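PDB 6Q78: GH26C from Muricauda sp. MAR_2010_75, which probably hydrolyses internal beta-1,4-mannosidic linkages in mannan-type polysaccharides, as a family 26 glycoside hydrolase built on a TIM barrel. Local coordinates for residues 186-197 with 244-252; 57-66 with 257-267. All blocks are in the same frame, centred on the assembly; numbering follows the deposited sequence.

Contact 1. Residues 186-197 with 244-252; sequences ILPGGENHDYYK and EYIQLWQFT
Phe-251 of helix 244-252 packs its ring among Pro-188, His-193, Tyr-196 and Lys-197, and its atoms meet them in turn. The CB of Phe-251 points toward 186-197, and CG, anti to the backbone N (chi1 173°), carries the ring on in that direction. Low on the ring, CD1 lies 4.2 Å from Pro-188 CG while, on the other branch, CD2 lies 4.1 Å from Tyr-196 CE2, near the plane of both rings. The CE1 corner of His-193 comes down over one face of the phenyl, offset toward its rim, so that Phe-251 CE1 lies at the edge of the imidazole, in its plane. The planes of His-193 and Phe-251 are 58° apart, an oblique meeting. The tip, CZ, is 3.3 Å from His-193 CE1 and also abuts CG of Lys-197 at the ring edge.

The imidazole is held from behind: its ND1 gives a nearly straight bond of 2.8 Å to Ile-186 O, in the ring plane but above the plane of that carbonyl, and Pro-188 CA covers one face over its centre. Beside this pair, Tyr-196 OH donates to Thr-252 OG1 at 2.7 Å, and that hydroxyl in turn donates a hydrogen bond to Leu-248 O, which also takes Thr-252 N from the opposite face. Ile-186 CD1 lies over the centre of one face of the Tyr-196 ring and touches Leu-248 CD1 at 3.6 Å. Leu-187 spreads its methyls, CD1 onto Glu-244 CG and CD2 onto Leu-248. On the more exposed side a water donates to Pro-188 O and accepts from Gln-247 NE2.

The loop between helices 176-186 and 193-208 is thus laid against helix 242-259; Leu-183 extends the apolar patch at Leu-248, Leu-200 packs on Phe-251, and Tyr-196 also touches Phe-225, beyond strand 220-223.

Contact 2. Residues 57-66 with 257-267; sequences MVNPDATEET and KNTLSVNNMLF
Asn-59 and Asn-263 cross at about a right angle, their amide planes 42° apart. Asn-59 ND2 donates to a lone pair of Asn-263 OD1 at 3.0 Å, with the acceptor almost in the donor's amide plane and an N-H...O angle of 167°. The same ND2 gives to a water that also binds Val-262 O and Met-265 N, while OD1 of Asn-59 accepts Asp-61 N from above its carbonyl plane, an Asx turn. With CG anti to N (chi1 -179°), the amide lies alongside Lys-257, whose chain runs past in the opposite direction and lays CD 3.5 Å from Asn-59 CB. With an alanine here, Asn-263 OD1 and the water would probably lose their shared donor and the Asx turn its acceptor.

Further along, Thr-63 N donates to Asn-263 O at 2.9 Å, and Ala-62 CA approaches that oxygen as well. Thr-66 turns OG1 back onto Thr-63 OG1, a 2.8 Å bond, and its CG2 slides past Leu-266 to rest 3.7 Å from CD2. Met-57, bent at its thioether, brings CE to that same methyl from an oblique direction. Val-58 stands at about a right angle to Phe-267, with CG1 3.8 Å from CD2 of the ring.

This lies at the end of the TIM barrel where strand 265-269 begins, the N-terminal end of the strands: the chain entering helix 64-76, with Thr-63 at the N-cap position, is pinned to the alpha-to-beta turn that leads from helix 242-259 into that strand.

How the contacts relate
From the N terminus, residues 57-66 come first, leading into helix 64-76. The chain then runs through strands 81-86, 112-116 and 153-157 to helix 176-186 and the turn of 186-197. After helix 193-208 and strand 220-223 it reaches helix 242-259, where 244-252 closes the short loop of contact 1. The same helix ends in 257-267, which returns to 57-66 and closes the long loop of contact 2, with contact 1 nested inside it. Helix 242-259 is therefore tied along its first two-thirds to the loop and first turn of helix 193-208 and, at its C-terminal end and the turn beyond, to the segment leading into helix 64-76. The centres lie about 20 Å apart, bridged by packing of Trp-249 on Phe-267.

Contact 1. Residues 186-197 with 244-252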
loop_
_atom_site.group_PDB
_atom_site.type_symbol
_atom_site.label_atom_id
_atom_site.label_comp_id
_atom_site.label_asym_id
_atom_site.label_seq_id
_atom_site.Cartn_x
_atom_site.Cartn_y
_atom_site.Cartn_z
ATOM N N ILE A 186 23.051 0.417 -3.196
ATOM C CA ILE A 186 22.365 1.682 -2.934
ATOM C C ILE A 186 22.539 2.178 -1.510
ATOM O O ILE A 186 22.097 3.297 -1.197
ATOM C CB ILE A 186 20.891 1.681 -3.368
ATOM C CG1 ILE A 186 20.099 0.669 -2.549
ATOM C CG2 ILE A 186 20.789 1.500 -4.864
ATOM C CD1 ILE A 186 18.556 0.797 -2.747
ATOM N N LEU A 187 23.190 1.391 -0.649
ATOM C CA LEU A 187 23.463 1.808 0.710
ATOM C C LEU A 187 24.614 2.806 0.686
ATOM O O LEU A 187 25.360 2.891 -0.299
ATOM C CB LEU A 187 23.891 0.582 1.514
ATOM C CG LEU A 187 22.826 -0.511 1.680
ATOM C CD1 LEU A 187 23.394 -1.740 2.393
ATOM C CD2 LEU A 187 21.676 0.075 2.442
ATOM N N PRO A 188 24.766 3.598 1.735
ATOM C CA PRO A 188 25.931 4.486 1.814
ATOM C C PRO A 188 27.211 3.680 1.621
ATOM O O PRO A 188 27.386 2.612 2.206
ATOM C CB PRO A 188 25.821 5.080 3.222
ATOM C CG PRO A 188 24.330 5.037 3.510
ATOM C CD PRO A 188 23.860 3.740 2.889
ATOM N N GLY A 189 28.110 4.182 0.773
ATOM C CA GLY A 189 29.288 3.437 0.384
ATOM C C GLY A 189 29.100 2.589 -0.857
ATOM O O GLY A 189 30.083 2.130 -1.434
ATOM N N GLY A 190 27.853 2.356 -1.278
ATOM C CA GLY A 190 27.615 1.591 -2.500
ATOM C C GLY A 190 27.839 2.424 -3.752
ATOM O O GLY A 190 27.723 3.651 -3.753
ATOM N N GLU A 191 28.178 1.733 -4.845
ATOM C CA GLU A 191 28.483 2.448 -6.078
ATOM C C GLU A 191 27.258 3.115 -6.689
ATOM O O GLU A 191 27.407 4.020 -7.525
ATOM C CB GLU A 191 29.210 1.531 -7.066
ATOM C CG GLU A 191 28.356 0.388 -7.547
ATOM C CD GLU A 191 29.031 -0.413 -8.646
ATOM O OE1 GLU A 191 29.201 0.125 -9.758
ATOM O OE2 GLU A 191 29.399 -1.578 -8.394
ATOM N N ASN A 192 26.055 2.723 -6.270
ATOM C CA ASN A 192 24.829 3.336 -6.775
ATOM C C ASN A 192 24.116 4.200 -5.735
ATOM O O ASN A 192 22.920 4.507 -5.884
ATOM C CB ASN A 192 23.878 2.262 -7.317
ATOM C CG ASN A 192 24.437 1.580 -8.553
ATOM O OD1 ASN A 192 25.030 2.237 -9.401
ATOM N ND2 ASN A 192 24.308 0.255 -8.630
ATOM N N HIS A 193 24.827 4.657 -4.703
ATOM C CA HIS A 193 24.169 5.407 -3.633
ATOM C C HIS A 193 23.726 6.791 -4.101
ATOM O O HIS A 193 22.618 7.230 -3.769
ATOM C CB HIS A 193 25.116 5.484 -2.427
ATOM C CG HIS A 193 24.523 6.171 -1.241
ATOM N ND1 HIS A 193 23.388 5.708 -0.614
ATOM C CD2 HIS A 193 24.911 7.277 -0.562
ATOM C CE1 HIS A 193 23.093 6.509 0.401
ATOM N NE2 HIS A 193 24.020 7.454 0.466
ATOM N N ASP A 194 24.563 7.502 -4.861
ATOM C CA ASP A 194 24.134 8.795 -5.386
ATOM C C ASP A 194 22.968 8.637 -6.354
ATOM O O ASP A 194 22.024 9.440 -6.335
ATOM C CB ASP A 194 25.307 9.493 -6.069
ATOM C CG ASP A 194 26.293 10.079 -5.079
ATOM O OD1 ASP A 194 27.473 10.266 -5.454
ATOM O OD2 ASP A 194 25.899 10.335 -3.927
ATOM N N TYR A 195 22.997 7.587 -7.186
ATOM C CA TYR A 195 21.856 7.270 -8.047
ATOM C C TYR A 195 20.580 7.107 -7.230
ATOM O O TYR A 195 19.501 7.618 -7.600
ATOM C CB TYR A 195 22.173 5.958 -8.767
ATOM C CG TYR A 195 21.063 5.339 -9.584
ATOM C CD1 TYR A 195 20.171 4.451 -9.018
ATOM C CD2 TYR A 195 20.942 5.591 -10.937
ATOM C CE1 TYR A 195 19.178 3.845 -9.763
ATOM C CE2 TYR A 195 19.924 4.990 -11.694
ATOM C CZ TYR A 195 19.069 4.104 -11.091
ATOM O OH TYR A 195 18.075 3.500 -11.832
ATOM N N TYR A 196 20.679 6.378 -6.117
ATOM C CA TYR A 196 19.494 6.154 -5.289
ATOM C C TYR A 196 19.016 7.455 -4.638
ATOM O O TYR A 196 17.803 7.715 -4.571
ATOM C CB TYR A 196 19.820 5.112 -4.217
ATOM C CG TYR A 196 18.670 4.814 -3.302
ATOM C CD1 TYR A 196 17.441 4.411 -3.826
ATOM C CD2 TYR A 196 18.788 4.940 -1.915
ATOM C CE1 TYR A 196 16.355 4.124 -3.003
ATOM C CE2 TYR A 196 17.689 4.635 -1.057
ATOM C CZ TYR A 196 16.485 4.244 -1.634
ATOM O OH TYR A 196 15.372 3.968 -0.881
ATOM N N LYS A 197 19.938 8.294 -4.167
ATOM C CA LYS A 197 19.527 9.586 -3.625
ATOM C C LYS A 197 18.768 10.393 -4.663
ATOM O O LYS A 197 17.776 11.044 -4.330
ATOM C CB LYS A 197 20.727 10.356 -3.074
ATOM C CG LYS A 197 21.252 9.774 -1.754
ATOM C CD LYS A 197 22.360 10.629 -1.101
ATOM C CE LYS A 197 23.612 10.737 -1.889
ATOM N NZ LYS A 197 24.513 11.538 -0.986
ATOM N N GLU A 244 21.385 -4.914 6.494
ATOM C CA GLU A 244 21.350 -4.117 5.267
ATOM C C GLU A 244 19.937 -3.629 4.963
ATOM O O GLU A 244 19.754 -2.467 4.586
ATOM C CB GLU A 244 21.908 -4.919 4.092
ATOM C CG GLU A 244 23.461 -5.021 4.091
ATOM C CD GLU A 244 24.024 -6.100 3.174
ATOM O OE1 GLU A 244 23.282 -6.975 2.698
ATOM O OE2 GLU A 244 25.271 -6.098 2.951
ATOM N N TYR A 245 18.931 -4.499 5.095
ATOM C CA TYR A 245 17.563 -4.063 4.823
ATOM C C TYR A 245 17.159 -2.948 5.775
ATOM O O TYR A 245 16.584 -1.936 5.353
ATOM C CB TYR A 245 16.597 -5.250 4.928
ATOM C CG TYR A 245 15.202 -4.871 4.542
ATOM C CD1 TYR A 245 14.800 -4.922 3.201
ATOM C CD2 TYR A 245 14.292 -4.408 5.496
ATOM C CE1 TYR A 245 13.517 -4.511 2.830
ATOM C CE2 TYR A 245 13.013 -4.007 5.131
ATOM C CZ TYR A 245 12.633 -4.085 3.800
ATOM O OH TYR A 245 11.349 -3.682 3.464
ATOM N N ILE A 246 17.475 -3.108 7.059
ATOM C CA ILE A 246 17.113 -2.104 8.052
ATOM C C ILE A 246 17.861 -0.803 7.796
ATOM O O ILE A 246 17.287 0.295 7.903
ATOM C CB ILE A 246 17.377 -2.663 9.462
ATOM C CG1 ILE A 246 16.344 -3.750 9.794
ATOM C CG2 ILE A 246 17.321 -1.551 10.517
ATOM C CD1 ILE A 246 16.624 -4.407 11.153
ATOM N N GLN A 247 19.147 -0.897 7.427
ATOM C CA GLN A 247 19.909 0.307 7.098
ATOM C C GLN A 247 19.289 1.033 5.915
ATOM O O GLN A 247 19.217 2.265 5.896
ATOM C CB GLN A 247 21.355 -0.073 6.772
ATOM C CG GLN A 247 22.240 1.122 6.477
ATOM C CD GLN A 247 23.645 0.742 6.008
ATOM O OE1 GLN A 247 23.997 -0.436 5.927
ATOM N NE2 GLN A 247 24.459 1.753 5.727
ATOM N N LEU A 248 18.867 0.287 4.893
ATOM C CA LEU A 248 18.213 0.907 3.746
ATOM C C LEU A 248 16.933 1.627 4.167
ATOM O O LEU A 248 16.710 2.792 3.796
ATOM C CB LEU A 248 17.885 -0.166 2.707
ATOM C CG LEU A 248 16.998 0.309 1.553
ATOM C CD1 LEU A 248 17.648 1.437 0.725
ATOM C CD2 LEU A 248 16.619 -0.872 0.652
ATOM N N TRP A 249 16.117 0.973 4.998
ATOM C CA TRP A 249 14.872 1.593 5.439
ATOM C C TRP A 249 15.139 2.872 6.230
ATOM O O TRP A 249 14.485 3.899 6.010
ATOM C CB TRP A 249 14.071 0.610 6.285
ATOM C CG TRP A 249 12.761 0.223 5.644
ATOM C CD1 TRP A 249 12.579 -0.774 4.734
ATOM C CD2 TRP A 249 11.466 0.839 5.822
ATOM N NE1 TRP A 249 11.259 -0.840 4.354
ATOM C CE2 TRP A 249 10.558 0.138 5.004
ATOM C CE3 TRP A 249 10.974 1.886 6.639
ATOM C CZ2 TRP A 249 9.205 0.464 4.959
ATOM C CZ3 TRP A 249 9.668 2.204 6.564
ATOM C CH2 TRP A 249 8.793 1.486 5.759
ATOM N N GLN A 250 16.079 2.815 7.186
ATOM C CA GLN A 250 16.318 3.982 8.032
ATOM C C GLN A 250 16.918 5.123 7.224
ATOM O O GLN A 250 16.542 6.290 7.412
ATOM C CB GLN A 250 17.188 3.615 9.230
ATOM C CG GLN A 250 16.494 2.600 10.140
ATOM C CD GLN A 250 17.353 2.222 11.320
ATOM O OE1 GLN A 250 18.558 2.479 11.338
ATOM N NE2 GLN A 250 16.738 1.579 12.316
ATOM N N PHE A 251 17.862 4.813 6.330
ATOM C CA PHE A 251 18.398 5.848 5.463
ATOM C C PHE A 251 17.287 6.486 4.647
ATOM O O PHE A 251 17.226 7.726 4.519
ATOM C CB PHE A 251 19.456 5.299 4.508
ATOM C CG PHE A 251 19.873 6.307 3.512
ATOM C CD1 PHE A 251 20.828 7.257 3.849
ATOM C CD2 PHE A 251 19.285 6.339 2.258
ATOM C CE1 PHE A 251 21.172 8.236 2.943
ATOM C CE2 PHE A 251 19.622 7.321 1.352
ATOM C CZ PHE A 251 20.561 8.266 1.689
ATOM N N THR A 252 16.378 5.667 4.114
ATOM C CA THR A 252 15.347 6.180 3.215
ATOM C C THR A 252 14.384 7.093 3.955
ATOM O O THR A 252 14.041 8.183 3.468
ATOM C CB THR A 252 14.602 5.001 2.589
ATOM O OG1 THR A 252 15.538 4.242 1.816
ATOM C CG2 THR A 252 13.510 5.468 1.665
HETATM O O HOH W 1 27.119 1.636 4.763
#

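Contact 2. Residues 57-66 with 257-267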
loop_
_atom_site.group_PDB
_atom_site.type_symbol
_atom_site.label_atom_id
_atom_site.label_comp_id
_atom_site.label_asym_id
_atom_site.label_seq_id
_atom_site.Cartn_x
_atom_site.Cartn_y
_atom_site.Cartn_z
ATOM N N MET A 57 3.803 9.603 15.569
ATOM C CA MET A 57 4.095 9.568 14.142
ATOM C C MET A 57 5.596 9.553 13.865
ATOM O O MET A 57 6.392 10.133 14.610
ATOM C CB MET A 57 3.490 10.775 13.440
ATOM C CG MET A 57 1.983 10.711 13.462
ATOM S SD MET A 57 1.205 12.192 12.774
ATOM C CE MET A 57 1.784 12.119 11.051
ATOM N N VAL A 58 5.979 8.891 12.758
ATOM C CA VAL A 58 7.377 8.960 12.324
ATOM C C VAL A 58 7.794 10.414 12.165
ATOM O O VAL A 58 8.908 10.815 12.546
ATOM C CB VAL A 58 7.570 8.175 11.008
ATOM C CG1 VAL A 58 8.933 8.490 10.398
ATOM C CG2 VAL A 58 7.471 6.721 11.283
ATOM N N ASN A 59 6.915 11.227 11.582
ATOM C CA ASN A 59 7.244 12.630 11.337
ATOM C C ASN A 59 6.333 13.526 12.162
ATOM O O ASN A 59 5.224 13.861 11.726
ATOM C CB ASN A 59 7.147 12.966 9.849
ATOM C CG ASN A 59 7.496 14.393 9.570
ATOM O OD1 ASN A 59 7.971 15.110 10.468
ATOM N ND2 ASN A 59 7.292 14.824 8.321
ATOM N N PRO A 60 6.746 13.914 13.369
ATOM C CA PRO A 60 5.916 14.827 14.164
ATOM C C PRO A 60 5.741 16.200 13.525
ATOM O O PRO A 60 4.905 16.975 14.004
ATOM C CB PRO A 60 6.674 14.913 15.494
ATOM C CG PRO A 60 8.059 14.551 15.154
ATOM C CD PRO A 60 7.978 13.525 14.075
ATOM N N ASP A 61 6.518 16.536 12.494
ATOM C CA ASP A 61 6.385 17.796 11.771
ATOM C C ASP A 61 5.548 17.654 10.507
ATOM O O ASP A 61 5.612 18.515 9.620
ATOM C CB ASP A 61 7.766 18.361 11.438
ATOM C CG ASP A 61 8.592 18.639 12.680
ATOM O OD1 ASP A 61 8.052 19.228 13.634
ATOM O OD2 ASP A 61 9.784 18.253 12.708
ATOM N N ALA A 62 4.757 16.588 10.412
ATOM C CA ALA A 62 3.936 16.356 9.234
ATOM C C ALA A 62 2.877 17.456 9.058
ATOM O O ALA A 62 2.518 18.168 10.012
ATOM C CB ALA A 62 3.253 14.996 9.384
ATOM N N THR A 63 2.350 17.579 7.831
ATOM C CA THR A 63 1.289 18.558 7.601
ATOM C C THR A 63 0.053 18.182 8.419
ATOM O O THR A 63 -0.142 17.025 8.830
ATOM C CB THR A 63 0.880 18.645 6.128
ATOM O OG1 THR A 63 0.193 17.447 5.729
ATOM C CG2 THR A 63 2.101 18.864 5.181
ATOM N N GLU A 64 -0.798 19.178 8.652
ATOM C CA GLU A 64 -2.003 18.935 9.443
ATOM C C GLU A 64 -2.864 17.820 8.854
ATOM O O GLU A 64 -3.423 17.008 9.598
ATOM C CB GLU A 64 -2.792 20.236 9.611
ATOM C CG GLU A 64 -2.049 21.273 10.464
ATOM N N GLU A 65 -2.999 17.767 7.526
ATOM C CA GLU A 65 -3.832 16.733 6.916
ATOM C C GLU A 65 -3.197 15.353 7.049
ATOM O O GLU A 65 -3.915 14.346 7.081
ATOM C CB GLU A 65 -4.069 17.030 5.427
ATOM C CG GLU A 65 -4.973 18.238 5.138
ATOM C CD GLU A 65 -4.339 19.587 5.458
ATOM O OE1 GLU A 65 -3.095 19.743 5.549
ATOM O OE2 GLU A 65 -5.113 20.554 5.650
ATOM N N THR A 66 -1.847 15.273 7.091
ATOM C CA THR A 66 -1.176 13.989 7.272
ATOM C C THR A 66 -1.372 13.481 8.696
ATOM O O THR A 66 -1.604 12.286 8.900
ATOM C CB THR A 66 0.314 14.151 6.932
ATOM O OG1 THR A 66 0.440 14.679 5.606
ATOM C CG2 THR A 66 1.078 12.829 7.012
ATOM N N LYS A 257 12.339 12.461 5.015
ATOM C CA LYS A 257 11.731 13.314 6.041
ATOM C C LYS A 257 12.621 14.491 6.410
ATOM O O LYS A 257 12.149 15.631 6.527
ATOM C CB LYS A 257 11.415 12.459 7.266
ATOM C CG LYS A 257 11.072 13.245 8.523
ATOM C CD LYS A 257 10.584 12.278 9.616
ATOM C CE LYS A 257 11.652 11.334 10.078
ATOM N NZ LYS A 257 12.587 12.098 10.936
ATOM N N ASN A 258 13.915 14.252 6.597
ATOM C CA ASN A 258 14.811 15.272 7.112
ATOM C C ASN A 258 15.547 16.009 5.995
ATOM O O ASN A 258 15.376 17.218 5.841
ATOM C CB ASN A 258 15.753 14.638 8.147
ATOM C CG ASN A 258 14.984 14.068 9.330
ATOM O OD1 ASN A 258 15.133 12.904 9.690
ATOM N ND2 ASN A 258 14.139 14.887 9.925
ATOM N N THR A 259 16.345 15.307 5.187
ATOM C CA THR A 259 17.110 15.993 4.147
ATOM C C THR A 259 16.208 16.685 3.132
ATOM O O THR A 259 16.476 17.829 2.736
ATOM C CB THR A 259 18.059 15.004 3.474
ATOM O OG1 THR A 259 18.907 14.451 4.479
ATOM C CG2 THR A 259 18.926 15.699 2.442
ATOM N N LEU A 260 15.135 16.015 2.699
ATOM C CA LEU A 260 14.281 16.535 1.632
ATOM C C LEU A 260 12.989 17.158 2.164
ATOM O O LEU A 260 12.136 17.570 1.368
ATOM C CB LEU A 260 13.962 15.431 0.608
ATOM C CG LEU A 260 15.206 14.787 0.010
ATOM C CD1 LEU A 260 14.788 13.721 -0.946
ATOM C CD2 LEU A 260 16.099 15.832 -0.678
ATOM N N SER A 261 12.831 17.225 3.485
ATOM C CA SER A 261 11.684 17.877 4.142
ATOM C C SER A 261 10.331 17.467 3.576
ATOM O O SER A 261 9.437 18.307 3.392
ATOM C CB SER A 261 11.823 19.399 4.136
ATOM O OG SER A 261 13.047 19.794 4.739
ATOM N N VAL A 262 10.146 16.165 3.355
ATOM C CA VAL A 262 8.849 15.671 2.894
ATOM C C VAL A 262 7.955 15.531 4.114
ATOM O O VAL A 262 8.181 14.669 4.969
ATOM C CB VAL A 262 8.955 14.337 2.157
ATOM C CG1 VAL A 262 7.540 13.851 1.765
ATOM C CG2 VAL A 262 9.809 14.510 0.884
ATOM N N ASN A 263 6.930 16.372 4.195
ATOM C CA ASN A 263 6.076 16.407 5.367
ATOM C C ASN A 263 4.690 15.843 5.125
ATOM O O ASN A 263 3.854 15.883 6.041
ATOM C CB ASN A 263 5.981 17.854 5.875
ATOM C CG ASN A 263 7.254 18.301 6.522
ATOM O OD1 ASN A 263 7.930 17.492 7.151
ATOM N ND2 ASN A 263 7.593 19.589 6.395
ATOM N N ASN A 264 4.410 15.319 3.927
ATOM C CA ASN A 264 3.088 14.776 3.628
ATOM C C ASN A 264 3.153 13.273 3.341
ATOM O O ASN A 264 2.539 12.767 2.404
ATOM C CB ASN A 264 2.393 15.559 2.498
ATOM C CG ASN A 264 3.200 15.632 1.188
ATOM O OD1 ASN A 264 4.404 15.876 1.177
ATOM N ND2 ASN A 264 2.500 15.485 0.076
ATOM N N MET A 265 3.904 12.539 4.161
ATOM C CA MET A 265 4.122 11.103 3.977
ATOM C C MET A 265 3.973 10.367 5.303
ATOM O O MET A 265 4.544 10.773 6.325
ATOM C CB MET A 265 5.545 10.869 3.445
ATOM C CG MET A 265 5.785 9.559 2.758
ATOM S SD MET A 265 7.394 9.669 1.899
ATOM C CE MET A 265 6.932 9.880 0.190
ATOM N N LEU A 266 3.222 9.272 5.276
ATOM C CA LEU A 266 3.255 8.229 6.298
ATOM C C LEU A 266 4.006 7.051 5.684
ATOM O O LEU A 266 4.050 6.895 4.457
ATOM C CB LEU A 266 1.832 7.775 6.625
ATOM C CG LEU A 266 0.855 8.821 7.188
ATOM C CD1 LEU A 266 -0.486 8.159 7.542
ATOM C CD2 LEU A 266 1.437 9.444 8.474
ATOM N N PHE A 267 4.634 6.236 6.535
ATOM C CA PHE A 267 5.498 5.146 6.080
ATOM C C PHE A 267 4.925 3.791 6.470
ATOM O O PHE A 267 4.613 3.560 7.648
ATOM C CB PHE A 267 6.906 5.306 6.685
ATOM C CG PHE A 267 7.584 6.564 6.250
ATOM C CD1 PHE A 267 8.317 6.600 5.068
ATOM C CD2 PHE A 267 7.446 7.727 6.983
ATOM C CE1 PHE A 267 8.921 7.790 4.620
ATOM C CE2 PHE A 267 8.048 8.908 6.561
ATOM C CZ PHE A 267 8.787 8.919 5.379
HETATM O O HOH W 2 6.087 13.053 6.257
HETATM O O HOH W 3 4.935 10.169 9.545
#